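Local structure of calcium-regulated actin-bundling protein (Dictyostelium discoideum, 4X3N) at residues C35-V47 with V85-D97. The protein binds and bundles actin filaments under the control of calcium, and may contribute to the structure and reorganization of filopodia and pseudopodia during cell movement. Numbering follows the deposited sequence.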
ATOM      1  N   CYS A  35      -7.945  11.080 -13.890  1.00 22.24           N
ATOM      2  CA  CYS A  35      -7.594  10.566 -12.571  1.00 25.13           C
ATOM      3  C   CYS A  35      -8.753  10.685 -11.601  1.00 25.69           C
ATOM      4  O   CYS A  35      -8.965   9.762 -10.777  1.00 26.36           O
ATOM      5  CB  CYS A  35      -6.332  11.245 -11.997  1.00 26.77           C
ATOM      6  SG  CYS A  35      -4.843  10.720 -12.898  1.00 28.59           S
ATOM      7  N   ASN A  36      -9.513  11.777 -11.689  1.00 24.29           N
ATOM      8  CA  ASN A  36     -10.684  11.918 -10.815  1.00 24.50           C
ATOM      9  C   ASN A  36     -11.774  10.943 -11.066  1.00 23.15           C
ATOM     10  O   ASN A  36     -12.288  10.342 -10.139  1.00 23.85           O
ATOM     11  CB  ASN A  36     -11.213  13.334 -10.872  1.00 27.26           C
ATOM     12  CG  ASN A  36     -10.268  14.292 -10.193  1.00 30.40           C
ATOM     13  OD1 ASN A  36      -9.576  13.903  -9.258  1.00 38.22           O
ATOM     14  ND2 ASN A  36     -10.223  15.525 -10.636  1.00 34.01           N
ATOM     15  N   VAL A  37     -12.147  10.764 -12.331  1.00 22.86           N
ATOM     16  CA  VAL A  37     -13.121   9.766 -12.684  1.00 19.99           C
ATOM     17  C   VAL A  37     -12.621   8.396 -12.205  1.00 18.84           C
ATOM     18  O   VAL A  37     -13.392   7.599 -11.690  1.00 19.99           O
ATOM     19  CB  VAL A  37     -13.358   9.676 -14.248  1.00 20.01           C
ATOM     20  CG1 VAL A  37     -14.355   8.545 -14.564  1.00 18.77           C
ATOM     21  CG2 VAL A  37     -13.875  11.011 -14.786  1.00 21.48           C
ATOM     22  N   ALA A  38     -11.348   8.075 -12.449  1.00 18.84           N
ATOM     23  CA  ALA A  38     -10.820   6.782 -12.097  1.00 18.63           C
ATOM     24  C   ALA A  38     -10.758   6.496 -10.561  1.00 21.58           C
ATOM     25  O   ALA A  38     -10.646   5.355 -10.146  1.00 25.23           O
ATOM     26  CB  ALA A  38      -9.466   6.536 -12.766  1.00 20.34           C
ATOM     27  N   LYS A  39     -10.878   7.517  -9.729  1.00 22.66           N
ATOM     28  CA  LYS A  39     -10.992   7.330  -8.283  1.00 25.24           C
ATOM     29  C   LYS A  39     -12.406   7.275  -7.790  1.00 24.22           C
ATOM     30  O   LYS A  39     -12.614   7.053  -6.623  1.00 23.46           O
ATOM     31  CB  LYS A  39     -10.269   8.443  -7.549  1.00 26.63           C
ATOM     32  CG  LYS A  39      -8.755   8.321  -7.689  1.00 32.00           C
ATOM     33  CD  LYS A  39      -8.232   7.095  -6.919  1.00 32.46           C
ATOM     34  CE  LYS A  39      -6.701   7.039  -6.849  1.00 35.77           C
ATOM     35  NZ  LYS A  39      -6.270   5.725  -6.250  1.00 33.62           N
ATOM     36  N   LEU A  40     -13.382   7.445  -8.659  1.00 22.79           N
ATOM     37  CA  LEU A  40     -14.795   7.330  -8.283  1.00 23.64           C
ATOM     38  C   LEU A  40     -15.067   5.877  -8.085  1.00 22.34           C
ATOM     39  O   LEU A  40     -14.296   5.076  -8.566  1.00 21.47           O
ATOM     40  CB  LEU A  40     -15.763   7.875  -9.373  1.00 22.95           C
ATOM     41  CG  LEU A  40     -15.710   9.359  -9.667  1.00 24.54           C
ATOM     42  CD1 LEU A  40     -16.513   9.829 -10.886  1.00 23.76           C
ATOM     43  CD2 LEU A  40     -16.109  10.146  -8.410  1.00 23.98           C
ATOM     44  N   PRO A  41     -16.138   5.528  -7.342  1.00 21.52           N
ATOM     45  CA  PRO A  41     -16.539   4.137  -7.241  1.00 21.57           C
ATOM     46  C   PRO A  41     -16.672   3.507  -8.642  1.00 22.15           C
ATOM     47  O   PRO A  41     -17.014   4.192  -9.614  1.00 21.08           O
ATOM     48  CB  PRO A  41     -17.879   4.193  -6.538  1.00 22.50           C
ATOM     49  CG  PRO A  41     -17.803   5.441  -5.666  1.00 21.20           C
ATOM     50  CD  PRO A  41     -17.015   6.424  -6.526  1.00 22.07           C
ATOM     51  N   PHE A  42     -16.404   2.218  -8.726  1.00 21.11           N
ATOM     52  CA  PHE A  42     -16.401   1.526 -10.018  1.00 21.19           C
ATOM     53  C   PHE A  42     -17.667   1.823 -10.849  1.00 22.89           C
ATOM     54  O   PHE A  42     -17.567   2.015 -12.082  1.00 21.60           O
ATOM     55  CB  PHE A  42     -16.262  -0.016  -9.918  1.00 21.18           C
ATOM     56  CG  PHE A  42     -15.063  -0.552  -9.141  1.00 20.47           C
ATOM     57  CD1 PHE A  42     -13.767  -0.284  -9.519  1.00 19.06           C
ATOM     58  CD2 PHE A  42     -15.259  -1.381  -8.015  1.00 21.77           C
ATOM     59  CE1 PHE A  42     -12.702  -0.819  -8.803  1.00 20.19           C
ATOM     60  CE2 PHE A  42     -14.197  -1.917  -7.302  1.00 20.35           C
ATOM     61  CZ  PHE A  42     -12.901  -1.635  -7.724  1.00 21.38           C
ATOM     62  N   SER A  43     -18.842   1.839 -10.207  1.00 21.06           N
ATOM     63  CA  SER A  43     -20.126   1.970 -10.894  1.00 22.00           C
ATOM     64  C   SER A  43     -20.204   3.341 -11.577  1.00 21.97           C
ATOM     65  O   SER A  43     -20.689   3.460 -12.685  1.00 22.22           O
ATOM     66  CB  SER A  43     -21.273   1.758  -9.929  1.00 23.84           C
ATOM     67  OG  SER A  43     -21.172   2.678  -8.831  1.00 22.47           O
ATOM     68  N   GLN A  44     -19.692   4.362 -10.931  1.00 19.67           N
ATOM     69  CA  GLN A  44     -19.652   5.660 -11.516  1.00 20.80           C
ATOM     70  C   GLN A  44     -18.641   5.775 -12.652  1.00 20.60           C
ATOM     71  O   GLN A  44     -18.826   6.535 -13.603  1.00 20.62           O
ATOM     72  CB  GLN A  44     -19.363   6.690 -10.445  1.00 23.35           C
ATOM     73  CG  GLN A  44     -20.573   6.912  -9.526  1.00 23.14           C
ATOM     74  CD  GLN A  44     -20.222   7.890  -8.420  1.00 25.10           C
ATOM     75  OE1 GLN A  44     -19.786   9.016  -8.675  1.00 26.65           O
ATOM     76  NE2 GLN A  44     -20.366   7.451  -7.204  1.00 24.59           N
ATOM     77  N   GLN A  45     -17.559   5.063 -12.536  1.00 20.13           N
ATOM     78  CA  GLN A  45     -16.589   4.981 -13.638  1.00 18.64           C
ATOM     79  C   GLN A  45     -17.286   4.368 -14.851  1.00 19.28           C
ATOM     80  O   GLN A  45     -17.091   4.811 -16.029  1.00 21.76           O
ATOM     81  CB  GLN A  45     -15.426   4.089 -13.234  1.00 19.00           C
ATOM     82  CG  GLN A  45     -14.468   4.609 -12.185  1.00 19.80           C
ATOM     83  CD  GLN A  45     -13.446   3.593 -11.750  1.00 23.03           C
ATOM     84  OE1 GLN A  45     -12.887   2.812 -12.581  1.00 18.94           O
ATOM     85  NE2 GLN A  45     -13.136   3.603 -10.450  1.00 22.09           N
ATOM     86  N   ALA A  46     -18.007   3.292 -14.585  1.00 19.79           N
ATOM     87  CA  ALA A  46     -18.788   2.574 -15.586  1.00 19.90           C
ATOM     88  C   ALA A  46     -19.800   3.476 -16.288  1.00 21.75           C
ATOM     89  O   ALA A  46     -19.907   3.513 -17.524  1.00 18.41           O
ATOM     90  CB  ALA A  46     -19.510   1.413 -14.951  1.00 20.27           C
ATOM     91  N   VAL A  47     -20.543   4.245 -15.509  1.00 19.05           N
ATOM     92  CA  VAL A  47     -21.430   5.149 -16.100  1.00 18.07           C
ATOM     93  C   VAL A  47     -20.773   6.271 -16.873  1.00 19.06           C
ATOM     94  O   VAL A  47     -21.310   6.653 -17.932  1.00 20.54           O
ATOM     95  CB  VAL A  47     -22.363   5.746 -15.045  1.00 19.10           C
ATOM     96  CG1 VAL A  47     -23.002   7.007 -15.582  1.00 21.87           C
ATOM     97  CG2 VAL A  47     -23.391   4.707 -14.600  1.00 18.12           C
ATOM     98  N   VAL A  85     -21.495  -9.174   0.180  1.00 27.21           N
ATOM     99  CA  VAL A  85     -21.715  -7.973  -0.649  1.00 27.80           C
ATOM    100  C   VAL A  85     -22.328  -6.814   0.089  1.00 25.93           C
ATOM    101  O   VAL A  85     -22.018  -5.699  -0.223  1.00 22.75           O
ATOM    102  CB  VAL A  85     -22.516  -8.247  -1.946  1.00 33.16           C
ATOM    103  CG1 VAL A  85     -21.806  -9.314  -2.782  1.00 38.22           C
ATOM    104  CG2 VAL A  85     -23.906  -8.703  -1.651  1.00 32.61           C
ATOM    105  N   PHE A  86     -23.196  -7.078   1.062  1.00 25.72           N
ATOM    106  CA  PHE A  86     -23.899  -6.024   1.786  1.00 26.29           C
ATOM    107  C   PHE A  86     -23.048  -5.327   2.807  1.00 26.97           C
ATOM    108  O   PHE A  86     -23.499  -4.357   3.429  1.00 28.60           O
ATOM    109  CB  PHE A  86     -25.213  -6.540   2.437  1.00 25.59           C
ATOM    110  CG  PHE A  86     -25.019  -7.582   3.477  1.00 27.42           C
ATOM    111  CD1 PHE A  86     -24.795  -7.215   4.793  1.00 27.11           C
ATOM    112  CD2 PHE A  86     -25.099  -8.941   3.163  1.00 32.73           C
ATOM    113  CE1 PHE A  86     -24.637  -8.156   5.779  1.00 27.72           C
ATOM    114  CE2 PHE A  86     -24.957  -9.908   4.148  1.00 29.91           C
ATOM    115  CZ  PHE A  86     -24.700  -9.510   5.458  1.00 30.65           C
ATOM    116  N   LYS A  87     -21.816  -5.766   2.967  1.00 28.95           N
ATOM    117  CA  LYS A  87     -20.858  -5.078   3.851  1.00 28.39           C
ATOM    118  C   LYS A  87     -19.744  -4.429   3.007  1.00 29.76           C
ATOM    119  O   LYS A  87     -18.726  -3.984   3.511  1.00 28.99           O
ATOM    120  CB  LYS A  87     -20.250  -6.069   4.786  1.00 31.00           C
ATOM    121  CG  LYS A  87     -21.273  -6.850   5.603  1.00 38.53           C
ATOM    122  CD  LYS A  87     -20.593  -8.014   6.327  1.00 44.46           C
ATOM    123  CE  LYS A  87     -19.840  -7.496   7.547  1.00 48.95           C
ATOM    124  NZ  LYS A  87     -20.814  -6.864   8.515  1.00 50.81           N
ATOM    125  N   TYR A  88     -19.916  -4.373   1.704  1.00 28.21           N
ATOM    126  CA  TYR A  88     -18.827  -3.912   0.877  1.00 25.37           C
ATOM    127  C   TYR A  88     -19.055  -2.476   0.488  1.00 26.31           C
ATOM    128  O   TYR A  88     -20.074  -2.188  -0.071  1.00 25.99           O
ATOM    129  CB  TYR A  88     -18.753  -4.869  -0.317  1.00 25.13           C
ATOM    130  CG  TYR A  88     -17.861  -4.408  -1.376  1.00 23.83           C
ATOM    131  CD1 TYR A  88     -16.525  -4.167  -1.108  1.00 23.78           C
ATOM    132  CD2 TYR A  88     -18.339  -4.177  -2.677  1.00 24.86           C
ATOM    133  CE1 TYR A  88     -15.681  -3.768  -2.116  1.00 23.04           C
ATOM    134  CE2 TYR A  88     -17.507  -3.729  -3.664  1.00 22.12           C
ATOM    135  CZ  TYR A  88     -16.199  -3.503  -3.365  1.00 21.50           C
ATOM    136  OH  TYR A  88     -15.353  -3.083  -4.302  1.00 22.43           O
ATOM    137  N   ASP A  89     -18.122  -1.556   0.768  1.00 25.36           N
ATOM    138  CA  ASP A  89     -18.222  -0.197   0.280  1.00 26.46           C
ATOM    139  C   ASP A  89     -17.406  -0.202  -1.042  1.00 25.24           C
ATOM    140  O   ASP A  89     -16.222  -0.556  -1.076  1.00 25.88           O
ATOM    141  CB  ASP A  89     -17.606   0.813   1.232  1.00 28.92           C
ATOM    142  CG  ASP A  89     -18.285   0.861   2.596  1.00 31.70           C
ATOM    143  OD1 ASP A  89     -19.515   0.820   2.660  1.00 28.28           O
ATOM    144  OD2 ASP A  89     -17.552   0.962   3.604  1.00 35.15           O
ATOM    145  N   GLU A  90     -18.069   0.166  -2.113  1.00 22.71           N
ATOM    146  CA  GLU A  90     -17.548  -0.021  -3.451  1.00 23.95           C
ATOM    147  C   GLU A  90     -16.186   0.669  -3.647  1.00 22.98           C
ATOM    148  O   GLU A  90     -16.031   1.819  -3.322  1.00 19.93           O
ATOM    149  CB  GLU A  90     -18.560   0.512  -4.458  1.00 26.97           C
ATOM    150  CG  GLU A  90     -18.303  -0.046  -5.853  1.00 29.77           C
ATOM    151  CD  GLU A  90     -19.245   0.466  -6.921  1.00 26.46           C
ATOM    152  OE1 GLU A  90     -20.133   1.255  -6.671  1.00 30.69           O
ATOM    153  OE2 GLU A  90     -19.065   0.039  -8.050  1.00 26.08           O
ATOM    154  N   GLY A  91     -15.227  -0.039  -4.268  1.00 24.39           N
ATOM    155  CA  GLY A  91     -13.871   0.474  -4.488  1.00 23.04           C
ATOM    156  C   GLY A  91     -13.669   1.221  -5.792  1.00 23.82           C
ATOM    157  O   GLY A  91     -14.631   1.665  -6.374  1.00 25.45           O
ATOM    158  N   ASN A  92     -12.409   1.440  -6.190  1.00 21.24           N
ATOM    159  CA  ASN A  92     -12.087   2.222  -7.366  1.00 19.99           C
ATOM    160  C   ASN A  92     -10.977   1.655  -8.219  1.00 20.36           C
ATOM    161  O   ASN A  92     -11.049   1.782  -9.462  1.00 19.83           O
ATOM    162  CB  ASN A  92     -11.691   3.669  -7.044  1.00 21.21           C
ATOM    163  CG  ASN A  92     -10.753   3.837  -5.804  1.00 23.72           C
ATOM    164  OD1 ASN A  92     -10.095   2.929  -5.343  1.00 24.04           O
ATOM    165  ND2 ASN A  92     -10.754   5.036  -5.255  1.00 23.06           N
ATOM    166  N   ASP A  93      -9.931   1.118  -7.607  1.00 18.07           N
ATOM    167  CA  ASP A  93      -8.856   0.547  -8.415  1.00 18.02           C
ATOM    168  C   ASP A  93      -8.096  -0.600  -7.683  1.00 19.25           C
ATOM    169  O   ASP A  93      -8.306  -0.870  -6.512  1.00 21.08           O
ATOM    170  CB  ASP A  93      -8.021   1.650  -8.929  1.00 19.68           C
ATOM    171  CG  ASP A  93      -7.229   2.405  -7.820  1.00 19.17           C
ATOM    172  OD1 ASP A  93      -6.841   1.806  -6.824  1.00 20.93           O
ATOM    173  OD2 ASP A  93      -7.098   3.610  -7.912  1.00 19.16           O
ATOM    174  N   LEU A  94      -7.317  -1.337  -8.438  1.00 21.18           N
ATOM    175  CA  LEU A  94      -6.625  -2.523  -7.998  1.00 21.28           C
ATOM    176  C   LEU A  94      -5.101  -2.392  -8.253  1.00 21.54           C
ATOM    177  O   LEU A  94      -4.654  -1.872  -9.305  1.00 19.75           O
ATOM    178  CB  LEU A  94      -7.109  -3.744  -8.792  1.00 22.32           C
ATOM    179  CG  LEU A  94      -8.628  -3.950  -9.025  1.00 23.89           C
ATOM    180  CD1 LEU A  94      -8.837  -5.235  -9.839  1.00 24.47           C
ATOM    181  CD2 LEU A  94      -9.344  -4.020  -7.678  1.00 24.35           C
ATOM    182  N   ASP A  95      -4.285  -2.924  -7.337  1.00 20.41           N
ATOM    183  CA  ASP A  95      -2.861  -2.999  -7.620  1.00 20.13           C
ATOM    184  C   ASP A  95      -2.687  -4.078  -8.690  1.00 19.30           C
ATOM    185  O   ASP A  95      -3.665  -4.798  -9.001  1.00 16.72           O
ATOM    186  CB  ASP A  95      -2.036  -3.169  -6.350  1.00 20.18           C
ATOM    187  CG  ASP A  95      -2.065  -4.576  -5.713  1.00 23.27           C
ATOM    188  OD1 ASP A  95      -2.290  -5.647  -6.355  1.00 21.02           O
ATOM    189  OD2 ASP A  95      -1.727  -4.596  -4.470  1.00 21.42           O
ATOM    190  N   PHE A  96      -1.488  -4.253  -9.194  1.00 20.13           N
ATOM    191  CA  PHE A  96      -1.289  -5.187 -10.295  1.00 22.33           C
ATOM    192  C   PHE A  96      -1.490  -6.688  -9.914  1.00 23.62           C
ATOM    193  O   PHE A  96      -1.935  -7.533 -10.755  1.00 22.67           O
ATOM    194  CB  PHE A  96       0.101  -4.981 -10.930  1.00 22.78           C
ATOM    195  CG  PHE A  96       0.244  -3.766 -11.813  1.00 24.13           C
ATOM    196  CD1 PHE A  96      -0.760  -2.857 -12.006  1.00 24.96           C
ATOM    197  CD2 PHE A  96       1.472  -3.526 -12.402  1.00 22.70           C
ATOM    198  CE1 PHE A  96      -0.557  -1.748 -12.785  1.00 25.48           C
ATOM    199  CE2 PHE A  96       1.675  -2.424 -13.198  1.00 25.25           C
ATOM    200  CZ  PHE A  96       0.655  -1.531 -13.403  1.00 24.65           C
ATOM    201  N   ASP A  97      -1.221  -7.049  -8.667  1.00 20.92           N
ATOM    202  CA  ASP A  97      -1.437  -8.428  -8.297  1.00 23.35           C
ATOM    203  C   ASP A  97      -2.944  -8.701  -8.216  1.00 26.08           C
ATOM    204  O   ASP A  97      -3.416  -9.742  -8.705  1.00 20.64           O
ATOM    205  CB  ASP A  97      -0.736  -8.789  -6.994  1.00 23.60           C
ATOM    206  CG  ASP A  97       0.765  -8.916  -7.160  1.00 23.09           C
ATOM    207  OD1 ASP A  97       1.246  -9.382  -8.207  1.00 20.46           O
ATOM    208  OD2 ASP A  97       1.453  -8.535  -6.234  1.00 26.55           O
TER
HETATM  209  O   HOH W   1      -7.749   5.039 -10.128  1.00 23.52           O
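The CA atoms of Pro41 and Asn92, the nearest such pair across the contact, are 4.8 Å apart, and beside them the N of Phe42, in the first turn of helix 42-57, donates to Gly91 O at 3.0 Å. That turn also illustrates how a carboxylate can serve the start of a helix: the extended Glu90 chain, with CG anti to its N (chi1 -162°), receives Ser43 OG on the syn side of OE1 at 2.8 Å, while OE2 takes a weak bond from Ser43 N and a further one from the indole of Trp69. Phe42 lies across the other backbone: Gly91 O sits over the centre of one ring face and Asn92 N nearer the rim of that face, and the hydroxyl of Tyr88, itself bonded to Asp76, meets the ring edge. The contact joins the 39-41 turn and the start of helix 42-57 to the chain leading into the short strand 93-95, which pairs with strand 150-152 of the EF-hand-like calcium loop. Here Gln45 bridges: NE2 reaches Asn92 O at 2.9 Å, almost straight and on a carbonyl lone pair, and grips Leu40 O at 2.7 Å, both acceptors lying in its amide plane; OE1 accepts from Leu154 N. The side-chain amide of Asn92 donates in turn from ND2 to Lys39 O at 3.1 Å, nearly straight. Bent at chi2 (-69°), the Lys39 chain forms a salt bridge from NZ to the syn lone pair of Asp93 OD2, 2.8 Å away, and Asp93 OD1 makes a second one with Arg150, a residue of the calcium site.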